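Local coordinates for protein MccF (Escherichia coli, PDB 4IIY) that probably acts as a serine carboxypeptidase-like hydrolase of the S66 family that gives its host self-immunity to microcin C7, at residues G348-I353 / I362-L367. The protein carries 1 engineered substitution. Sequence-based numbering, arbitrary orientation.
Sequences GVKLAI and ITEQYL
The carboxylate of Glu364 lies beside Val349 and turns OE1 to the backbone of Lys350: Lys350 N donates to Glu364 OE1 over 2.9 Å, reaching the anti side of that oxygen from 29° outside the carboxylate plane. The Tyr366 ring has Glu364 O in plane at its edge, while Tyr366 CB, rather than the ring, meets Val349 CG1 at 4.1 Å. Beyond the contact, Tyr366 OH bonds to Ile189 O and Arg192. Glu364 reaches Lys350 N because its chain is extended, with CG anti to the backbone N (chi1 173°), and its CD passes 3.8 Å from Val349 CB. Cutting Glu364 back to an alanine would probably leave Lys350 N without this acceptor and strip one flank of Val349 of its cover. Next to this bond, Thr363 N points almost straight at Lys350 O (3.0 Å, N-H...O 172°), so both polar backbone atoms of Lys350 are engaged, one by main chain and one by a side chain. Thr363 splits its branches: CG2 packs on Ala352 CB at 3.7 Å, whereas OG1, near Lys350 CB, bonds to Glu238 of the adjoining strand 236-245. On the face carrying Leu351 and Ile362, Leu351 CD2 touches Ile362 CG1 at 3.9 Å, and Val349 CG2 extends the apolar patch to Ile362 CG2. Leu351 and Ile362 form an antiparallel non-hydrogen-bonded pair, CA to CA 4.4 Å. The arrangement is that of a beta hairpin, strands 350-354 and 359-362, whose exit chain leaves the mixed sheet of the LD-carboxypeptidase C-terminal domain with a glutamate side chain taking a backbone N-H.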
loop_
_atom_site.group_PDB
_atom_site.type_symbol
_atom_site.label_atom_id
_atom_site.label_comp_id
_atom_site.label_asym_id
_atom_site.label_seq_id
_atom_site.Cartn_x
_atom_site.Cartn_y
_atom_site.Cartn_z
ATOM N N GLY B 348 -10.208 7.856 -18.235
ATOM C CA GLY B 348 -10.080 7.016 -19.414
ATOM C C GLY B 348 -10.374 7.705 -20.730
ATOM O O GLY B 348 -10.450 7.045 -21.768
ATOM N N VAL B 349 -10.544 9.023 -20.696
ATOM C CA VAL B 349 -10.707 9.825 -21.910
ATOM C C VAL B 349 -9.596 10.862 -22.000
ATOM O O VAL B 349 -8.897 11.127 -21.019
ATOM C CB VAL B 349 -12.076 10.549 -21.966
ATOM C CG1 VAL B 349 -13.216 9.541 -22.008
ATOM C CG2 VAL B 349 -12.245 11.524 -20.788
ATOM N N LYS B 350 -9.440 11.460 -23.180
ATOM C CA LYS B 350 -8.403 12.454 -23.392
ATOM C C LYS B 350 -8.685 13.781 -22.686
ATOM O O LYS B 350 -9.796 14.314 -22.736
ATOM C CB LYS B 350 -8.181 12.700 -24.890
ATOM C CG LYS B 350 -7.493 11.543 -25.600
ATOM C CD LYS B 350 -7.374 11.806 -27.092
ATOM C CE LYS B 350 -6.814 10.593 -27.816
ATOM N NZ LYS B 350 -6.743 10.804 -29.293
ATOM N N LEU B 351 -7.637 14.294 -22.055
ATOM C CA LEU B 351 -7.585 15.658 -21.545
ATOM C C LEU B 351 -6.464 16.400 -22.250
ATOM O O LEU B 351 -5.518 15.786 -22.749
ATOM C CB LEU B 351 -7.264 15.679 -20.048
ATOM C CG LEU B 351 -8.027 14.763 -19.105
ATOM C CD1 LEU B 351 -7.508 14.974 -17.687
ATOM C CD2 LEU B 351 -9.519 15.034 -19.187
ATOM N N ALA B 352 -6.551 17.724 -22.263
ATOM C CA ALA B 352 -5.449 18.561 -22.719
ATOM C C ALA B 352 -5.062 19.519 -21.608
ATOM O O ALA B 352 -5.900 20.288 -21.122
ATOM C CB ALA B 352 -5.824 19.333 -23.991
ATOM N N ILE B 353 -3.805 19.463 -21.191
ATOM C CA ILE B 353 -3.287 20.412 -20.223
ATOM C C ILE B 353 -2.463 21.447 -20.975
ATOM O O ILE B 353 -1.492 21.104 -21.653
ATOM C CB ILE B 353 -2.396 19.736 -19.162
ATOM C CG1 ILE B 353 -3.126 18.575 -18.479
ATOM C CG2 ILE B 353 -1.924 20.771 -18.139
ATOM C CD1 ILE B 353 -2.222 17.744 -17.585
ATOM N N ILE B 362 -11.206 18.744 -20.908
ATOM C CA ILE B 362 -11.611 17.445 -21.432
ATOM C C ILE B 362 -11.817 17.596 -22.940
ATOM O O ILE B 362 -12.528 18.507 -23.384
ATOM C CB ILE B 362 -12.924 16.958 -20.794
ATOM C CG1 ILE B 362 -12.875 17.038 -19.262
ATOM C CG2 ILE B 362 -13.256 15.553 -21.266
ATOM C CD1 ILE B 362 -14.243 16.926 -18.610
ATOM N N THR B 363 -11.186 16.732 -23.734
ATOM C CA THR B 363 -11.245 16.890 -25.187
ATOM C C THR B 363 -11.921 15.730 -25.912
ATOM O O THR B 363 -12.051 15.756 -27.141
ATOM C CB THR B 363 -9.848 17.117 -25.794
ATOM O OG1 THR B 363 -9.037 15.956 -25.576
ATOM C CG2 THR B 363 -9.183 18.337 -25.171
ATOM N N GLU B 364 -12.360 14.725 -25.163
ATOM C CA GLU B 364 -12.999 13.550 -25.745
ATOM C C GLU B 364 -14.366 13.323 -25.104
ATOM O O GLU B 364 -14.526 13.482 -23.890
ATOM C CB GLU B 364 -12.103 12.322 -25.550
ATOM C CG GLU B 364 -12.750 11.015 -25.976
ATOM C CD GLU B 364 -11.881 9.799 -25.721
ATOM O OE1 GLU B 364 -10.732 9.946 -25.264
ATOM O OE2 GLU B 364 -12.359 8.672 -25.981
ATOM N N GLN B 365 -15.352 12.945 -25.916
ATOM C CA GLN B 365 -16.698 12.660 -25.438
ATOM C C GLN B 365 -16.675 11.598 -24.341
ATOM O O GLN B 365 -16.010 10.570 -24.474
ATOM C CB GLN B 365 -17.580 12.173 -26.590
ATOM C CG GLN B 365 -19.019 11.932 -26.204
ATOM C CD GLN B 365 -19.857 11.460 -27.383
ATOM O OE1 GLN B 365 -19.380 11.414 -28.520
ATOM N NE2 GLN B 365 -21.105 11.104 -27.117
ATOM N N TYR B 366 -17.420 11.847 -23.267
ATOM C CA TYR B 366 -17.357 10.986 -22.082
ATOM C C TYR B 366 -18.729 10.550 -21.556
ATOM O O TYR B 366 -18.802 9.772 -20.606
ATOM C CB TYR B 366 -16.524 11.663 -20.981
ATOM C CG TYR B 366 -17.076 13.009 -20.566
ATOM C CD1 TYR B 366 -18.053 13.105 -19.583
ATOM C CD2 TYR B 366 -16.643 14.175 -21.180
ATOM C CE1 TYR B 366 -18.578 14.338 -19.209
ATOM C CE2 TYR B 366 -17.153 15.406 -20.817
ATOM C CZ TYR B 366 -18.117 15.488 -19.837
ATOM O OH TYR B 366 -18.623 16.734 -19.507
ATOM N N LEU B 367 -19.803 11.046 -22.179
ATOM C CA LEU B 367 -21.160 10.554 -21.951
ATOM C C LEU B 367 -21.869 10.513 -23.299
ATOM O O LEU B 367 -21.474 11.220 -24.223
ATOM C CB LEU B 367 -21.933 11.456 -20.976
ATOM C CG LEU B 367 -21.487 11.441 -19.504
ATOM C CD1 LEU B 367 -22.008 12.643 -18.730
ATOM C CD2 LEU B 367 -21.905 10.149 -18.817
#